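Local coordinates for protein xylanase Y (Bacillus halodurans, PDB 1WU4) that hydrolyses beta-anomeric xylooligosaccharides of three or more units, with inversion of configuration, releasing xylose from the reducing end, at residues Phe133-Phe138 with Ser208-Glu213; Ile232-His235 with Leu240-Glu243; Glu301-Tyr306 with Gly322-Asn327. The protein carries 1 engineered substitution. All coordinates share one frame; numbering follows the deposited sequence.

Interaction 1 (Phe133-Phe138 with Ser208-Glu213); sequences FALALF and SLWANE
F138 and W210 meet where helix 127-144 runs beside the C-terminal end of helix 201-210, part of the helix packing of the (alpha/alpha)6 barrel of this glycoside hydrolase family 8 enzyme. Both side chains set out toward the opposite segment and then run alongside each other in opposing senses, which brings each ring against the root of its partner. On one side, W210 CB sits over a face of the F138 ring as a CH-pi contact, 3.8 Å from the ring centroid and 17° off its normal. On the other, the indole lies against the root of F138: W210 CE3 is 3.7 Å from F138 CB. The F138 ring and the six-membered ring of W210 are inclined at 58°, an oblique meeting with no parallel overlap.

L135, one turn earlier on the same helix, closes in on the far end of the indole. Its CG is anti to the backbone N (chi1 -168°), and from there CD1 reaches the indole edge near the ring plane, 4.0 Å from W210 CZ3. The indole thus has L135 at its rim and F138 alongside, while H142 meets it edge-to-face from further along helix 127-144. F138 also rests on A158 and L162, so that its side chain touches both helix 154-167 and the end of helix 201-210. With an alanine here, the ring under W210 CB is gone, and the indole would probably lose its support on that side, leaving a gap.

The contact also reaches the backbone at the end of helix 201-210, where A211 is the first residue to leave helical geometry. The tip of the phenylalanine ring comes up to this point: F138 CZ is 4.0 Å from A211 N, and F138 CE1 lies 3.5 Å from W210 O.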
loop_
_atom_site.group_PDB
_atom_site.type_symbol
_atom_site.label_atom_id
_atom_site.label_comp_id
_atom_site.label_asym_id
_atom_site.label_seq_id
_atom_site.Cartn_x
_atom_site.Cartn_y
_atom_site.Cartn_z
ATOM N N PHE A 133 5.037 -6.633 3.387
ATOM C CA PHE A 133 5.682 -7.414 4.450
ATOM C C PHE A 133 7.192 -7.200 4.374
ATOM O O PHE A 133 7.845 -6.907 5.375
ATOM C CB PHE A 133 5.424 -8.925 4.295
ATOM C CG PHE A 133 4.058 -9.383 4.741
ATOM C CD1 PHE A 133 3.511 -8.954 5.945
ATOM C CD2 PHE A 133 3.343 -10.291 3.968
ATOM C CE1 PHE A 133 2.266 -9.428 6.372
ATOM C CE2 PHE A 133 2.102 -10.770 4.386
ATOM C CZ PHE A 133 1.564 -10.337 5.589
ATOM N N ALA A 134 7.742 -7.354 3.173
ATOM C CA ALA A 134 9.177 -7.211 2.972
ATOM C C ALA A 134 9.723 -5.859 3.406
ATOM O O ALA A 134 10.699 -5.800 4.153
ATOM C CB ALA A 134 9.529 -7.478 1.512
ATOM N N LEU A 135 9.110 -4.765 2.958
ATOM C CA LEU A 135 9.637 -3.467 3.358
ATOM C C LEU A 135 9.439 -3.208 4.847
ATOM O O LEU A 135 10.326 -2.661 5.503
ATOM C CB LEU A 135 9.019 -2.326 2.537
ATOM C CG LEU A 135 9.755 -0.989 2.738
ATOM C CD1 LEU A 135 11.218 -1.135 2.334
ATOM C CD2 LEU A 135 9.095 0.105 1.918
ATOM N N ALA A 136 8.288 -3.605 5.387
ATOM C CA ALA A 136 8.021 -3.409 6.810
ATOM C C ALA A 136 9.069 -4.156 7.635
ATOM O O ALA A 136 9.546 -3.651 8.653
ATOM C CB ALA A 136 6.622 -3.901 7.162
ATOM N N LEU A 137 9.425 -5.357 7.189
ATOM C CA LEU A 137 10.434 -6.155 7.878
ATOM C C LEU A 137 11.812 -5.493 7.800
ATOM O O LEU A 137 12.560 -5.509 8.779
ATOM C CB LEU A 137 10.479 -7.569 7.293
ATOM C CG LEU A 137 9.290 -8.462 7.665
ATOM C CD1 LEU A 137 9.240 -9.665 6.743
ATOM C CD2 LEU A 137 9.408 -8.906 9.118
ATOM N N PHE A 138 12.162 -4.915 6.650
ATOM C CA PHE A 138 13.451 -4.231 6.542
ATOM C C PHE A 138 13.447 -3.049 7.511
ATOM O O PHE A 138 14.429 -2.807 8.209
ATOM C CB PHE A 138 13.706 -3.704 5.122
ATOM C CG PHE A 138 14.222 -4.740 4.156
ATOM C CD1 PHE A 138 15.356 -5.496 4.453
ATOM C CD2 PHE A 138 13.594 -4.933 2.930
ATOM C CE1 PHE A 138 15.852 -6.427 3.540
ATOM C CE2 PHE A 138 14.084 -5.862 2.012
ATOM C CZ PHE A 138 15.215 -6.610 2.318
ATOM N N SER A 208 16.383 -2.642 -3.972
ATOM C CA SER A 208 17.613 -2.679 -4.762
ATOM C C SER A 208 18.841 -2.396 -3.902
ATOM O O SER A 208 19.974 -2.596 -4.342
ATOM C CB SER A 208 17.549 -1.679 -5.930
ATOM O OG SER A 208 17.866 -0.354 -5.530
ATOM N N LEU A 209 18.612 -1.940 -2.674
ATOM C CA LEU A 209 19.705 -1.645 -1.754
ATOM C C LEU A 209 19.823 -2.697 -0.658
ATOM O O LEU A 209 20.922 -2.966 -0.168
ATOM C CB LEU A 209 19.488 -0.285 -1.082
ATOM C CG LEU A 209 19.340 0.950 -1.969
ATOM C CD1 LEU A 209 19.041 2.164 -1.103
ATOM C CD2 LEU A 209 20.614 1.161 -2.774
ATOM N N TRP A 210 18.699 -3.305 -0.290
ATOM C CA TRP A 210 18.683 -4.260 0.814
ATOM C C TRP A 210 18.376 -5.727 0.541
ATOM O O TRP A 210 18.578 -6.567 1.418
ATOM C CB TRP A 210 17.727 -3.745 1.896
ATOM C CG TRP A 210 17.983 -2.314 2.288
ATOM C CD1 TRP A 210 19.193 -1.678 2.329
ATOM C CD2 TRP A 210 17.014 -1.358 2.740
ATOM N NE1 TRP A 210 19.037 -0.389 2.779
ATOM C CE2 TRP A 210 17.711 -0.167 3.040
ATOM C CE3 TRP A 210 15.625 -1.394 2.924
ATOM C CZ2 TRP A 210 17.066 0.980 3.515
ATOM C CZ3 TRP A 210 14.984 -0.252 3.397
ATOM C CH2 TRP A 210 15.707 0.918 3.687
ATOM N N ALA A 211 17.874 -6.053 -0.642
ATOM C CA ALA A 211 17.572 -7.449 -0.945
ATOM C C ALA A 211 18.870 -8.219 -1.171
ATOM O O ALA A 211 19.958 -7.641 -1.109
ATOM C CB ALA A 211 16.689 -7.539 -2.185
ATOM N N ASN A 212 18.769 -9.523 -1.414
ATOM C CA ASN A 212 19.976 -10.299 -1.682
ATOM C C ASN A 212 20.682 -9.600 -2.844
ATOM O O ASN A 212 20.037 -9.164 -3.799
ATOM C CB ASN A 212 19.633 -11.741 -2.067
ATOM C CG ASN A 212 19.140 -12.558 -0.889
ATOM O OD1 ASN A 212 19.519 -12.307 0.255
ATOM N ND2 ASN A 212 18.307 -13.553 -1.166
ATOM N N GLU A 213 22.003 -9.501 -2.769
ATOM C CA GLU A 213 22.755 -8.812 -3.811
ATOM C C GLU A 213 22.501 -9.320 -5.223
ATOM O O GLU A 213 22.500 -8.534 -6.169
ATOM C CB GLU A 213 24.255 -8.861 -3.506
ATOM C CG GLU A 213 24.645 -8.051 -2.280
ATOM C CD GLU A 213 26.138 -7.809 -2.182
ATOM O OE1 GLU A 213 26.688 -7.088 -3.048
ATOM O OE2 GLU A 213 26.763 -8.338 -1.241
#

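Interaction 2 (Ile232-His235 with Leu240-Glu243); sequences IACH and LAPE
H235 and L240 are joined by the one hydrogen bond between these short segments, and it is a backbone bond: H235 N donates to L240 O over 2.9 Å, nearly straight at 170°. The N-H comes from above the carbonyl plane, 43° out of it. The same oxygen has carbon close by as well, with H235 CB 3.5 Å from L240 O.

The tight part lies on the helix side of this bond. C234 is the first residue to leave helical geometry after helix 216-233, and its backbone comes alongside A241, the two CA atoms only 4.4 Å apart. The two small side chains lie on the same flank of the paired backbones, C234 SG 4.0 Å from A241 CB. Both lean on V267 of helix 265-278, and C234 also meets W283 and E287 of helix 282-295. Next along, the carbonyl of A233 points into the second segment, where A233 O is 3.3 Å from P242 CD, a snug fit of a polar atom against the proline ring.

The loose side is the partly exposed imidazole of H235, which turns off from the second segment: a chi1 of -169° sets the ring beside its own carbonyl carbon, and ND1 faces the backbone N-H groups of E237 and T238 inside the intervening loop. L240 also points away from 232-235, but it is buried, against F294 and F295.

Taken together, this is a compact chain reversal after a helix, pinched shut at its base by a backbone bond. It joins helix 216-233 to strand 245-246 in this (alpha/alpha)6 barrel enzyme, with E243 bonded through OE2 to the backbone N of D263, probably the catalytic proton acceptor.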
loop_
_atom_site.group_PDB
_atom_site.type_symbol
_atom_site.label_atom_id
_atom_site.label_comp_id
_atom_site.label_asym_id
_atom_site.label_seq_id
_atom_site.Cartn_x
_atom_site.Cartn_y
_atom_site.Cartn_z
ATOM N N ILE A 232 1.417 4.249 -18.847
ATOM C CA ILE A 232 0.482 3.717 -19.831
ATOM C C ILE A 232 -0.807 3.172 -19.214
ATOM O O ILE A 232 -1.806 3.009 -19.911
ATOM C CB ILE A 232 1.133 2.617 -20.726
ATOM C CG1 ILE A 232 1.592 1.424 -19.886
ATOM C CG2 ILE A 232 2.313 3.207 -21.492
ATOM C CD1 ILE A 232 2.101 0.256 -20.725
ATOM N N ALA A 233 -0.798 2.917 -17.909
ATOM C CA ALA A 233 -1.984 2.387 -17.237
ATOM C C ALA A 233 -3.005 3.466 -16.866
ATOM O O ALA A 233 -4.210 3.206 -16.846
ATOM C CB ALA A 233 -1.573 1.613 -15.994
ATOM N N CYS A 234 -2.525 4.674 -16.580
ATOM C CA CYS A 234 -3.408 5.780 -16.212
ATOM C C CYS A 234 -3.984 6.465 -17.448
ATOM O O CYS A 234 -3.249 6.782 -18.386
ATOM C CB CYS A 234 -2.646 6.807 -15.371
ATOM S SG CYS A 234 -2.074 6.188 -13.775
ATOM N N HIS A 235 -5.293 6.702 -17.444
ATOM C CA HIS A 235 -5.945 7.357 -18.576
ATOM C C HIS A 235 -5.277 8.710 -18.807
ATOM O O HIS A 235 -5.065 9.473 -17.865
ATOM C CB HIS A 235 -7.440 7.532 -18.302
ATOM C CG HIS A 235 -8.225 7.948 -19.506
ATOM N ND1 HIS A 235 -8.357 9.265 -19.891
ATOM C CD2 HIS A 235 -8.874 7.216 -20.440
ATOM C CE1 HIS A 235 -9.053 9.325 -21.012
ATOM N NE2 HIS A 235 -9.378 8.095 -21.367
ATOM N N LEU A 240 -7.201 8.390 -14.336
ATOM C CA LEU A 240 -7.732 7.216 -13.642
ATOM C C LEU A 240 -7.138 5.900 -14.139
ATOM O O LEU A 240 -7.027 5.672 -15.342
ATOM C CB LEU A 240 -9.257 7.166 -13.788
ATOM C CG LEU A 240 -10.038 8.408 -13.348
ATOM C CD1 LEU A 240 -11.521 8.163 -13.578
ATOM C CD2 LEU A 240 -9.767 8.723 -11.883
ATOM N N ALA A 241 -6.767 5.035 -13.198
ATOM C CA ALA A 241 -6.196 3.734 -13.528
ATOM C C ALA A 241 -7.188 2.626 -13.193
ATOM O O ALA A 241 -7.954 2.736 -12.235
ATOM C CB ALA A 241 -4.900 3.516 -12.748
ATOM N N PRO A 242 -7.192 1.544 -13.986
ATOM C CA PRO A 242 -8.098 0.417 -13.757
ATOM C C PRO A 242 -7.586 -0.420 -12.590
ATOM O O PRO A 242 -6.417 -0.313 -12.214
ATOM C CB PRO A 242 -8.034 -0.344 -15.075
ATOM C CG PRO A 242 -6.597 -0.152 -15.482
ATOM C CD PRO A 242 -6.376 1.324 -15.197
ATOM N N GLU A 243 -8.453 -1.246 -12.015
ATOM C CA GLU A 243 -8.035 -2.099 -10.908
ATOM C C GLU A 243 -7.050 -3.159 -11.406
ATOM O O GLU A 243 -5.996 -3.359 -10.805
ATOM C CB GLU A 243 -9.252 -2.744 -10.253
ATOM C CG GLU A 243 -10.115 -1.743 -9.510
ATOM C CD GLU A 243 -11.248 -2.400 -8.759
ATOM O OE1 GLU A 243 -12.194 -2.884 -9.415
ATOM O OE2 GLU A 243 -11.186 -2.435 -7.512
#

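Interaction 3 (Glu301-Tyr306 with Gly322-Asn327); sequences EDYRRY and GLIATN
Y303 lies against L323 and I324, and the direct contact between the segments is apolar. A chi1 of 177° extends L323 away from its own N and carries one methyl up to the tyrosine ring: L323 CD2 is 3.6 Å from Y303 CD2, approaching obliquely. I324 comes in at the ring edge, near its plane, with CG1 at 3.9 Å from Y303 CE2, and the two side chains lie nearly perpendicular.

The polar link runs through water. The phenol oxygen of Y303 and the water are 2.8 Å apart, OH to O, and N327 ND2 donates to that same water over 3.0 Å. One molecule therefore ties the tip of the tyrosine to the helix, one turn beyond L323, and gives the buried hydroxyl a polar partner.

Within 301-306 the polar bonds are local to the strand and its approach. NE and NH2 of R304 both meet one oxygen, D302 OD1; the salt bridge from R304 NH2 to D302 OD1 spans 3.0 Å and uses the syn lone pair, whereas NE meets that oxygen from above the carboxylate plane. Y306 folds back so that its OH accepts from R304 N at 3.1 Å.

Around this contact, F295 at the end of helix 282-295 meets the Y303 ring edge-to-face and also touches L323. L346 of helix 340-348 packs on both Y303 and I324, and Y265 of helix 265-278 lies against L323. In strand 304-306, R305 makes backbone hydrogen bonds with F313 of strand 312-313 and with E315, while Y303, just before the strand, reaches across to helix 320-329.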
loop_
_atom_site.group_PDB
_atom_site.type_symbol
_atom_site.label_atom_id
_atom_site.label_comp_id
_atom_site.label_asym_id
_atom_site.label_seq_id
_atom_site.Cartn_x
_atom_site.Cartn_y
_atom_site.Cartn_z
ATOM N N GLU A 301 -20.308 12.196 -1.641
ATOM C CA GLU A 301 -21.524 11.407 -1.514
ATOM C C GLU A 301 -21.977 10.867 -2.868
ATOM O O GLU A 301 -22.745 9.904 -2.936
ATOM C CB GLU A 301 -22.643 12.253 -0.895
ATOM C CG GLU A 301 -22.289 12.900 0.441
ATOM C CD GLU A 301 -21.623 14.261 0.289
ATOM O OE1 GLU A 301 -20.560 14.351 -0.359
ATOM O OE2 GLU A 301 -22.168 15.248 0.827
ATOM N N ASP A 302 -21.490 11.485 -3.942
ATOM C CA ASP A 302 -21.853 11.082 -5.296
ATOM C C ASP A 302 -20.764 10.304 -6.037
ATOM O O ASP A 302 -20.961 9.913 -7.188
ATOM C CB ASP A 302 -22.246 12.318 -6.115
ATOM C CG ASP A 302 -22.795 11.964 -7.487
ATOM O OD1 ASP A 302 -23.800 11.224 -7.557
ATOM O OD2 ASP A 302 -22.224 12.429 -8.497
ATOM N N TYR A 303 -19.617 10.083 -5.395
ATOM C CA TYR A 303 -18.537 9.336 -6.042
ATOM C C TYR A 303 -19.064 7.987 -6.528
ATOM O O TYR A 303 -19.750 7.276 -5.792
ATOM C CB TYR A 303 -17.373 9.081 -5.080
ATOM C CG TYR A 303 -16.551 10.287 -4.670
ATOM C CD1 TYR A 303 -16.610 11.495 -5.371
ATOM C CD2 TYR A 303 -15.665 10.193 -3.601
ATOM C CE1 TYR A 303 -15.794 12.576 -5.009
ATOM C CE2 TYR A 303 -14.856 11.252 -3.236
ATOM C CZ TYR A 303 -14.917 12.440 -3.938
ATOM O OH TYR A 303 -14.081 13.464 -3.556
ATOM N N ARG A 304 -18.723 7.634 -7.762
ATOM C CA ARG A 304 -19.169 6.380 -8.361
ATOM C C ARG A 304 -17.991 5.533 -8.797
ATOM O O ARG A 304 -16.834 5.851 -8.528
ATOM C CB ARG A 304 -19.974 6.648 -9.638
ATOM C CG ARG A 304 -20.969 7.783 -9.586
ATOM C CD ARG A 304 -22.144 7.446 -8.702
ATOM N NE ARG A 304 -23.175 8.475 -8.791
ATOM C CZ ARG A 304 -23.991 8.633 -9.830
ATOM N NH1 ARG A 304 -23.905 7.822 -10.879
ATOM N NH2 ARG A 304 -24.889 9.609 -9.825
ATOM N N ARG A 305 -18.325 4.432 -9.460
ATOM C CA ARG A 305 -17.336 3.577 -10.085
ATOM C C ARG A 305 -17.320 4.294 -11.438
ATOM O O ARG A 305 -18.379 4.696 -11.933
ATOM C CB ARG A 305 -17.862 2.151 -10.279
ATOM C CG ARG A 305 -16.913 1.251 -11.081
ATOM C CD ARG A 305 -17.588 -0.032 -11.552
ATOM N NE ARG A 305 -17.974 -0.916 -10.455
ATOM C CZ ARG A 305 -17.165 -1.790 -9.864
ATOM N NH1 ARG A 305 -15.903 -1.914 -10.255
ATOM N NH2 ARG A 305 -17.626 -2.559 -8.887
ATOM N N TYR A 306 -16.147 4.487 -12.023
ATOM C CA TYR A 306 -16.056 5.162 -13.318
ATOM C C TYR A 306 -15.223 4.340 -14.278
ATOM O O TYR A 306 -14.299 3.638 -13.857
ATOM C CB TYR A 306 -15.356 6.520 -13.191
ATOM C CG TYR A 306 -15.947 7.478 -12.189
ATOM C CD1 TYR A 306 -17.002 8.322 -12.536
ATOM C CD2 TYR A 306 -15.456 7.534 -10.888
ATOM C CE1 TYR A 306 -17.552 9.201 -11.606
ATOM C CE2 TYR A 306 -15.998 8.402 -9.953
ATOM C CZ TYR A 306 -17.044 9.230 -10.315
ATOM O OH TYR A 306 -17.585 10.071 -9.372
ATOM N N GLY A 322 -11.832 6.407 1.604
ATOM C CA GLY A 322 -10.528 5.955 1.157
ATOM C C GLY A 322 -10.105 6.727 -0.085
ATOM O O GLY A 322 -8.938 7.087 -0.230
ATOM N N LEU A 323 -11.050 6.976 -0.989
ATOM C CA LEU A 323 -10.746 7.729 -2.201
ATOM C C LEU A 323 -10.271 9.137 -1.822
ATOM O O LEU A 323 -9.276 9.624 -2.356
ATOM C CB LEU A 323 -11.980 7.789 -3.113
ATOM C CG LEU A 323 -11.871 8.604 -4.409
ATOM C CD1 LEU A 323 -10.606 8.227 -5.175
ATOM C CD2 LEU A 323 -13.106 8.357 -5.263
ATOM N N ILE A 324 -10.979 9.783 -0.899
ATOM C CA ILE A 324 -10.603 11.119 -0.442
ATOM C C ILE A 324 -9.182 11.101 0.120
ATOM O O ILE A 324 -8.357 11.954 -0.212
ATOM C CB ILE A 324 -11.573 11.627 0.656
ATOM C CG1 ILE A 324 -12.943 11.921 0.045
ATOM C CG2 ILE A 324 -10.998 12.864 1.346
ATOM C CD1 ILE A 324 -14.000 12.296 1.071
ATOM N N ALA A 325 -8.896 10.122 0.972
ATOM C CA ALA A 325 -7.577 10.005 1.581
ATOM C C ALA A 325 -6.466 9.829 0.552
ATOM O O ALA A 325 -5.421 10.473 0.648
ATOM C CB ALA A 325 -7.558 8.840 2.566
ATOM N N THR A 326 -6.686 8.961 -0.431
ATOM C CA THR A 326 -5.656 8.730 -1.435
ATOM C C THR A 326 -5.443 9.938 -2.337
ATOM O O THR A 326 -4.306 10.253 -2.683
ATOM C CB THR A 326 -5.957 7.484 -2.299
ATOM O OG1 THR A 326 -7.207 7.650 -2.979
ATOM C CG2 THR A 326 -6.005 6.231 -1.427
ATOM N N ASN A 327 -6.524 10.622 -2.709
ATOM C CA ASN A 327 -6.381 11.801 -3.556
ATOM C C ASN A 327 -5.604 12.881 -2.811
ATOM O O ASN A 327 -4.811 13.612 -3.406
ATOM C CB ASN A 327 -7.748 12.342 -3.983
ATOM C CG ASN A 327 -8.375 11.525 -5.096
ATOM O OD1 ASN A 327 -7.705 10.714 -5.743
ATOM N ND2 ASN A 327 -9.662 11.746 -5.339
HETATM O O HOH W 1 -11.241 13.577 -3.634
#

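How the interactions relate
Interactions 2 and 3 are neighbours, their centres 15 Å apart. They touch through L240 CD1 and Y306 CB at 4.2 Å, and through a long, weak ion pair of E243 OE1 with R305 NH1 at 3.9 Å. F294 and F295 join them further: L240 packs on both, Y306 meets F294 and Y303 meets F295. Both come near D263, probably the proton acceptor, whose side chain is about 8 Å from that of P242 and about 11 Å from that of L323. Interaction 1 stands apart, away from the annotated sites, its centre 28 Å from that of interaction 2 and 32 Å from that of interaction 3, across the chain's centre from the latter.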